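Local atomic coordinates of peptidoglycan glycosyltransferase (Atopobium parvulum, PDB entry 4OVD), a protein that belongs to the penicillin-binding protein family, with a dimerisation domain and a penicillin-binding transpeptidase domain. Residues 299-313 against 455-468. Residues are numbered along the deposited sequence; the frame is centred on the assembly and turned at random.
Sequences VITTSIGVDNNLFGP and VISSSTASAELDMM
E464 fits as a knob into the hole made by V299, T302, S303 and V306, where helices 299-307 and 458-468 of the penicillin-binding transpeptidase domain pack; their axes approach to 9.3 Å at 137° between N-to-C directions, closer to antiparallel than parallel. The bend at chi2 (-71°) lays the carboxylate against the backbone of 299-307. There OE1 of E464 lies 2.7 Å from OG1 of T302, a hydroxyl whose proton can also go to K298 O. V299 O lies 3.2 Å from E464 OE1, and T302 O 3.1 Å from E464 OE2; such acceptor-rich, buried surroundings would tend to favour a protonated glutamate. S303 suits the hole's wall because its small hydroxyl turns back onto V299 O.

At the N-terminus of helix 458-468, whose N-H groups and partial positive end would favour an acid, D307 uses one oxygen for two partners. T460 OG1 donates to the anti lone pair of D307 OD1, while the backbone N of S457, the N-cap residue, reaches OD1 at 3.0 Å from above the carboxylate plane, nearly straight at 174°.

Beside the knob the packing is apolar. V306 CG1 meets T460 CG2, and small A463 lies under P313 CG. Helix 344-350 backs this corner, touching P313 through R345 and M467 through V344 and L348. P313 crosses M467, a selenomethionine, with its CB 3.8 Å from SE.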
# COMPACT_ATOMS: atom_id res chain seq x y z
N VAL A 299 7.96 11.87 -1.08
CA VAL A 299 8.49 11.57 0.26
C VAL A 299 9.77 10.73 0.13
O VAL A 299 10.70 10.85 0.94
CB VAL A 299 7.39 10.83 1.01
CG1 VAL A 299 7.96 10.15 2.24
CG2 VAL A 299 6.29 11.85 1.37
N ILE A 300 9.82 9.89 -0.90
CA ILE A 300 11.01 9.07 -1.20
C ILE A 300 12.13 9.97 -1.70
O ILE A 300 13.24 9.94 -1.23
CB ILE A 300 10.62 7.95 -2.20
CG1 ILE A 300 9.70 7.01 -1.43
CG2 ILE A 300 11.80 7.16 -2.63
CD1 ILE A 300 8.81 6.16 -2.24
N THR A 301 11.83 10.82 -2.66
CA THR A 301 12.82 11.73 -3.19
C THR A 301 13.40 12.62 -2.11
O THR A 301 14.62 12.86 -2.06
CB THR A 301 12.17 12.60 -4.24
OG1 THR A 301 11.61 11.71 -5.24
CG2 THR A 301 13.19 13.65 -4.77
N THR A 302 12.55 13.17 -1.23
CA THR A 302 13.11 14.07 -0.20
C THR A 302 13.87 13.28 0.83
O THR A 302 14.88 13.77 1.37
CB THR A 302 12.02 14.95 0.43
OG1 THR A 302 10.93 14.10 0.79
CG2 THR A 302 11.41 15.87 -0.58
N SER A 303 13.37 12.11 1.19
CA SER A 303 14.12 11.26 2.11
C SER A 303 15.55 10.96 1.63
O SER A 303 16.51 11.00 2.40
CB SER A 303 13.41 9.95 2.31
OG SER A 303 12.22 10.25 2.98
N ILE A 304 15.69 10.63 0.36
CA ILE A 304 16.99 10.34 -0.20
C ILE A 304 17.98 11.50 -0.10
O ILE A 304 19.12 11.29 0.27
CB ILE A 304 16.83 9.88 -1.66
CG1 ILE A 304 16.14 8.54 -1.71
CG2 ILE A 304 18.19 9.74 -2.33
CD1 ILE A 304 15.69 8.20 -3.15
N GLY A 305 17.52 12.72 -0.42
CA GLY A 305 18.32 13.89 -0.34
C GLY A 305 18.74 14.19 1.08
O GLY A 305 19.92 14.41 1.40
N VAL A 306 17.78 14.13 1.95
CA VAL A 306 18.02 14.44 3.34
C VAL A 306 18.94 13.40 3.94
O VAL A 306 19.91 13.70 4.62
CB VAL A 306 16.69 14.48 4.11
CG1 VAL A 306 16.97 14.54 5.62
CG2 VAL A 306 15.86 15.69 3.68
N ASP A 307 18.67 12.14 3.64
CA ASP A 307 19.49 11.10 4.23
C ASP A 307 20.88 11.19 3.67
O ASP A 307 21.79 10.71 4.26
CB ASP A 307 18.94 9.70 4.00
CG ASP A 307 19.46 8.73 5.09
OD1 ASP A 307 19.29 9.01 6.34
OD2 ASP A 307 20.03 7.71 4.68
N ASN A 308 21.04 11.74 2.48
CA ASN A 308 22.42 11.91 1.95
C ASN A 308 23.03 13.27 2.38
O ASN A 308 24.10 13.63 1.94
CB ASN A 308 22.40 11.80 0.45
CG ASN A 308 22.51 10.34 -0.02
OD1 ASN A 308 23.58 9.83 -0.08
ND2 ASN A 308 21.43 9.74 -0.40
N ASN A 309 22.30 14.03 3.18
CA ASN A 309 22.78 15.31 3.74
C ASN A 309 23.04 16.35 2.64
O ASN A 309 23.99 17.12 2.67
CB ASN A 309 24.03 15.12 4.60
CG ASN A 309 23.82 14.19 5.83
OD1 ASN A 309 24.65 13.37 6.12
ND2 ASN A 309 22.70 14.29 6.49
N LEU A 310 22.12 16.40 1.70
CA LEU A 310 22.23 17.29 0.60
C LEU A 310 21.35 18.50 0.77
O LEU A 310 21.50 19.47 0.03
CB LEU A 310 21.88 16.57 -0.68
CG LEU A 310 22.76 15.36 -0.98
CD1 LEU A 310 22.25 14.70 -2.24
CD2 LEU A 310 24.23 15.66 -1.14
N PHE A 311 20.42 18.43 1.70
CA PHE A 311 19.58 19.55 2.06
C PHE A 311 18.79 19.13 3.25
O PHE A 311 18.79 17.95 3.63
CB PHE A 311 18.59 19.93 0.91
CG PHE A 311 17.89 18.77 0.26
CD1 PHE A 311 16.82 18.15 0.85
CD2 PHE A 311 18.31 18.32 -1.01
CE1 PHE A 311 16.16 17.10 0.20
CE2 PHE A 311 17.68 17.25 -1.62
CZ PHE A 311 16.60 16.65 -1.01
N GLY A 312 18.07 20.08 3.84
CA GLY A 312 17.15 19.74 4.97
C GLY A 312 15.81 20.45 4.69
O GLY A 312 15.71 21.18 3.71
N PRO A 313 14.79 20.28 5.57
CA PRO A 313 13.46 20.88 5.39
C PRO A 313 13.45 22.38 5.12
O PRO A 313 12.68 22.88 4.30
CB PRO A 313 12.81 20.59 6.71
CG PRO A 313 13.39 19.28 7.11
CD PRO A 313 14.82 19.36 6.71
N VAL A 455 16.68 1.72 6.09
CA VAL A 455 16.77 2.46 4.84
C VAL A 455 17.35 3.85 5.02
O VAL A 455 18.17 4.27 4.25
CB VAL A 455 15.36 2.47 4.18
CG1 VAL A 455 15.36 3.23 2.89
CG2 VAL A 455 14.93 1.05 3.94
N ILE A 456 16.84 4.57 5.99
CA ILE A 456 17.32 5.91 6.32
C ILE A 456 17.52 5.98 7.84
O ILE A 456 17.03 5.12 8.58
CB ILE A 456 16.31 6.98 5.91
CG1 ILE A 456 14.97 6.68 6.53
CG2 ILE A 456 16.16 7.05 4.39
CD1 ILE A 456 13.92 7.65 6.11
N SER A 457 18.23 6.99 8.31
CA SER A 457 18.39 7.16 9.77
C SER A 457 17.10 7.67 10.41
O SER A 457 16.20 8.20 9.74
CB SER A 457 19.43 8.22 10.06
OG SER A 457 18.99 9.48 9.62
N SER A 458 17.03 7.61 11.73
CA SER A 458 15.87 8.08 12.45
C SER A 458 15.77 9.58 12.34
O SER A 458 14.67 10.13 12.42
CB SER A 458 15.90 7.66 13.95
OG SER A 458 17.12 8.03 14.52
N SER A 459 16.91 10.26 12.23
CA SER A 459 16.87 11.71 12.08
C SER A 459 16.21 12.08 10.75
O SER A 459 15.42 13.02 10.71
CB SER A 459 18.25 12.34 12.18
OG SER A 459 19.14 11.80 11.24
N THR A 460 16.60 11.43 9.66
CA THR A 460 15.96 11.69 8.37
C THR A 460 14.46 11.42 8.46
O THR A 460 13.71 12.22 7.97
CB THR A 460 16.61 10.82 7.31
OG1 THR A 460 18.00 11.16 7.26
CG2 THR A 460 15.96 11.01 5.99
N ALA A 461 14.06 10.27 9.06
CA ALA A 461 12.68 9.91 9.26
C ALA A 461 11.93 11.00 9.99
O ALA A 461 10.85 11.36 9.58
CB ALA A 461 12.52 8.60 9.98
N SER A 462 12.52 11.55 11.04
CA SER A 462 11.93 12.63 11.76
C SER A 462 11.78 13.91 10.94
O SER A 462 10.80 14.59 11.08
CB SER A 462 12.80 12.98 13.00
OG SER A 462 12.79 11.88 13.86
N ALA A 463 12.76 14.27 10.13
CA ALA A 463 12.66 15.48 9.31
C ALA A 463 11.53 15.24 8.26
O ALA A 463 10.73 16.11 8.03
CB ALA A 463 13.98 15.76 8.62
N GLU A 464 11.43 14.03 7.70
CA GLU A 464 10.37 13.74 6.75
C GLU A 464 8.97 13.78 7.41
O GLU A 464 8.00 14.33 6.81
CB GLU A 464 10.58 12.42 6.09
CG GLU A 464 11.79 12.36 5.19
CD GLU A 464 11.64 13.16 3.89
OE1 GLU A 464 10.57 13.10 3.22
OE2 GLU A 464 12.62 13.87 3.55
N LEU A 465 8.82 13.21 8.60
CA LEU A 465 7.55 13.26 9.28
C LEU A 465 7.15 14.71 9.55
O LEU A 465 5.96 15.08 9.42
CB LEU A 465 7.58 12.53 10.62
CG LEU A 465 7.52 11.00 10.63
CD1 LEU A 465 7.73 10.47 12.07
CD2 LEU A 465 6.21 10.50 10.01
N ASP A 466 8.13 15.52 9.97
CA ASP A 466 7.89 16.94 10.19
C ASP A 466 7.32 17.59 8.93
O ASP A 466 6.36 18.34 8.99
CB ASP A 466 9.13 17.69 10.67
CG ASP A 466 8.78 19.08 11.19
OD1 ASP A 466 8.13 19.16 12.25
OD2 ASP A 466 9.15 20.10 10.55
N MSE A 467 7.89 17.30 7.78
CA MSE A 467 7.40 17.88 6.56
C MSE A 467 6.05 17.31 6.19
O MSE A 467 5.20 18.04 5.75
CB MSE A 467 8.32 17.79 5.36
CG MSE A 467 9.60 18.50 5.66
SE MSE A 467 10.84 18.51 4.14
CE MSE A 467 11.51 16.65 4.21
N MSE A 468 5.82 16.03 6.44
CA MSE A 468 4.53 15.41 6.11
C MSE A 468 3.47 15.96 7.01
O MSE A 468 2.31 15.96 6.65
CB MSE A 468 4.63 13.93 6.24
CG MSE A 468 5.48 13.44 5.08
SE MSE A 468 5.83 11.54 5.48
CE MSE A 468 4.05 10.76 5.31